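PDB 3HDX: SusD superfamily protein from Bacteroides thetaiotaomicron VPI-5482, which probably binds polysaccharide at the outer membrane as a SusD-family lipoprotein involved in carbohydrate uptake. Local coordinates for residues 322-327 and 333-338. Numbering follows the deposited sequence.
Sequences SYYVQN and PVFSKI
The ring of Tyr324 has the methylene chain of Lys337 over one face, CD standing 3.9 Å from the ring centroid in a CH-pi contact that is shifted toward the rim. Phe335 turns its edge toward the face of Tyr324 in an offset edge-to-face pair, the planes inclined at 74° and CE1 of Phe335 approaching CD2 of Tyr324 to 3.9 Å. Lysine chain and tyrosine ring run side by side in the same direction: with CG anti to the backbone N (chi1 178°) and every later torsion extended, Lys337 follows the ring to its hydroxyl, where NZ donates to Tyr324 OH at 3.1 Å. That ammonium also forms a salt bridge with Glu427, while Tyr324 OH is hydrogen-bonded to the carbonyl of Arg422, so the two polar ends share a buried polar cluster. A leucine in place of Tyr324 would probably leave Lys337 without its flat support and NZ without one of its partners.

The backbones illustrate a short antiparallel hairpin. Gln326 and Val334 form the hydrogen-bonded pair, with Gln326 N to Val334 O at 2.9 Å and nearly straight (169°), and a return bond from Val334 N to Gln326 O. Val325 and Phe335 make the adjoining non-hydrogen-bonded pair; on their face Val325 CG1 presses tightly on Pro333 CB at 3.5 Å. Past the strands, Ser336 N donates to Tyr324 O, and a water sits between Ser336 OG and Tyr323 O, close to both.

Helices and loops enclose this hairpin in the SusD-family region: Val325 touches Leu300 of helix 297-303, Phe335 packs on helix 276-280 and edge-to-face with Phe46, and Lys337 lies against helix 237-241.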
loop_
_atom_site.group_PDB
_atom_site.type_symbol
_atom_site.label_atom_id
_atom_site.label_comp_id
_atom_site.label_asym_id
_atom_site.label_seq_id
_atom_site.Cartn_x
_atom_site.Cartn_y
_atom_site.Cartn_z
ATOM N N SER A 322 -14.733 6.985 -19.309
ATOM C CA SER A 322 -14.488 5.573 -19.145
ATOM C C SER A 322 -14.424 5.416 -17.623
ATOM O O SER A 322 -14.438 6.425 -16.878
ATOM C CB SER A 322 -13.154 5.200 -19.770
ATOM O OG SER A 322 -12.096 5.947 -19.169
ATOM N N TYR A 323 -14.298 4.185 -17.134
ATOM C CA TYR A 323 -14.262 3.994 -15.671
ATOM C C TYR A 323 -13.011 4.562 -14.979
ATOM O O TYR A 323 -13.103 5.000 -13.838
ATOM C CB TYR A 323 -14.496 2.546 -15.272
ATOM C CG TYR A 323 -15.964 2.194 -15.261
ATOM C CD1 TYR A 323 -16.781 2.619 -14.216
ATOM C CD2 TYR A 323 -16.535 1.400 -16.249
ATOM C CE1 TYR A 323 -18.160 2.298 -14.170
ATOM C CE2 TYR A 323 -17.911 1.074 -16.210
ATOM C CZ TYR A 323 -18.700 1.512 -15.166
ATOM O OH TYR A 323 -20.051 1.186 -15.143
ATOM N N TYR A 324 -11.888 4.609 -15.682
ATOM C CA TYR A 324 -10.661 5.204 -15.127
ATOM C C TYR A 324 -10.393 6.647 -15.487
ATOM O O TYR A 324 -9.676 7.319 -14.745
ATOM C CB TYR A 324 -9.445 4.401 -15.571
ATOM C CG TYR A 324 -9.045 3.209 -14.709
ATOM C CD1 TYR A 324 -9.917 2.591 -13.803
ATOM C CD2 TYR A 324 -7.758 2.687 -14.847
ATOM C CE1 TYR A 324 -9.505 1.514 -13.038
ATOM C CE2 TYR A 324 -7.346 1.615 -14.109
ATOM C CZ TYR A 324 -8.215 1.022 -13.205
ATOM O OH TYR A 324 -7.852 -0.031 -12.414
ATOM N N VAL A 325 -10.904 7.103 -16.637
ATOM C CA VAL A 325 -10.507 8.387 -17.193
ATOM C C VAL A 325 -11.705 9.183 -17.737
ATOM O O VAL A 325 -12.578 8.641 -18.407
ATOM C CB VAL A 325 -9.484 8.143 -18.342
ATOM C CG1 VAL A 325 -9.013 9.449 -18.944
ATOM C CG2 VAL A 325 -8.280 7.322 -17.840
ATOM N N GLN A 326 -11.689 10.478 -17.494
ATOM C CA GLN A 326 -12.692 11.415 -18.006
ATOM C C GLN A 326 -12.017 12.464 -18.885
ATOM O O GLN A 326 -10.785 12.570 -18.940
ATOM C CB GLN A 326 -13.444 12.077 -16.860
ATOM C CG GLN A 326 -14.481 11.164 -16.222
ATOM C CD GLN A 326 -15.227 11.809 -15.100
ATOM O OE1 GLN A 326 -15.411 13.041 -15.073
ATOM N NE2 GLN A 326 -15.748 10.989 -14.211
ATOM N N ASN A 327 -12.844 13.237 -19.601
ATOM C CA ASN A 327 -12.341 14.295 -20.475
ATOM C C ASN A 327 -11.472 13.757 -21.597
ATOM O O ASN A 327 -10.439 14.365 -21.967
ATOM C CB ASN A 327 -11.607 15.400 -19.703
ATOM C CG ASN A 327 -12.437 16.049 -18.655
ATOM O OD1 ASN A 327 -13.642 15.837 -18.553
ATOM N ND2 ASN A 327 -11.792 16.918 -17.886
ATOM N N PRO A 333 -6.512 14.285 -20.488
ATOM C CA PRO A 333 -7.619 13.620 -19.813
ATOM C C PRO A 333 -7.318 13.421 -18.323
ATOM O O PRO A 333 -6.172 13.246 -17.939
ATOM C CB PRO A 333 -7.736 12.266 -20.524
ATOM C CG PRO A 333 -6.650 12.180 -21.470
ATOM C CD PRO A 333 -5.820 13.382 -21.431
ATOM N N VAL A 334 -8.375 13.403 -17.529
ATOM C CA VAL A 334 -8.291 13.327 -16.078
ATOM C C VAL A 334 -8.405 11.875 -15.625
ATOM O O VAL A 334 -9.405 11.206 -15.921
ATOM C CB VAL A 334 -9.399 14.151 -15.422
ATOM C CG1 VAL A 334 -9.440 13.944 -13.902
ATOM C CG2 VAL A 334 -9.212 15.671 -15.751
ATOM N N PHE A 335 -7.411 11.412 -14.860
ATOM C CA PHE A 335 -7.466 10.091 -14.242
ATOM C C PHE A 335 -8.441 10.226 -13.053
ATOM O O PHE A 335 -8.107 10.756 -11.971
ATOM C CB PHE A 335 -6.075 9.656 -13.816
ATOM C CG PHE A 335 -6.034 8.309 -13.191
ATOM C CD1 PHE A 335 -6.094 7.197 -14.007
ATOM C CD2 PHE A 335 -5.954 8.134 -11.807
ATOM C CE1 PHE A 335 -6.063 5.923 -13.504
ATOM C CE2 PHE A 335 -5.916 6.824 -11.269
ATOM C CZ PHE A 335 -5.944 5.737 -12.131
ATOM N N SER A 336 -9.653 9.742 -13.295
ATOM C CA SER A 336 -10.777 9.909 -12.396
ATOM C C SER A 336 -11.166 8.647 -11.633
ATOM O O SER A 336 -12.188 8.634 -10.948
ATOM C CB SER A 336 -11.965 10.421 -13.234
ATOM O OG SER A 336 -12.273 9.504 -14.267
ATOM N N LYS A 337 -10.341 7.594 -11.710
ATOM C CA LYS A 337 -10.625 6.333 -11.022
ATOM C C LYS A 337 -11.027 6.546 -9.556
ATOM O O LYS A 337 -11.983 5.953 -9.079
ATOM C CB LYS A 337 -9.398 5.429 -11.090
ATOM C CG LYS A 337 -9.519 4.117 -10.379
ATOM C CD LYS A 337 -8.201 3.398 -10.344
ATOM C CE LYS A 337 -8.293 2.091 -9.554
ATOM N NZ LYS A 337 -7.054 1.215 -9.673
ATOM N N ILE A 338 -10.220 7.340 -8.860
ATOM C CA ILE A 338 -10.360 7.625 -7.430
ATOM C C ILE A 338 -10.879 9.063 -7.345
ATOM O O ILE A 338 -10.204 10.025 -7.780
ATOM C CB ILE A 338 -9.023 7.408 -6.666
ATOM C CG1 ILE A 338 -8.470 5.999 -6.958
ATOM C CG2 ILE A 338 -9.236 7.696 -5.175
ATOM C CD1 ILE A 338 -7.251 5.580 -6.163
HETATM O O HOH W 1 -13.766 7.600 -13.272
#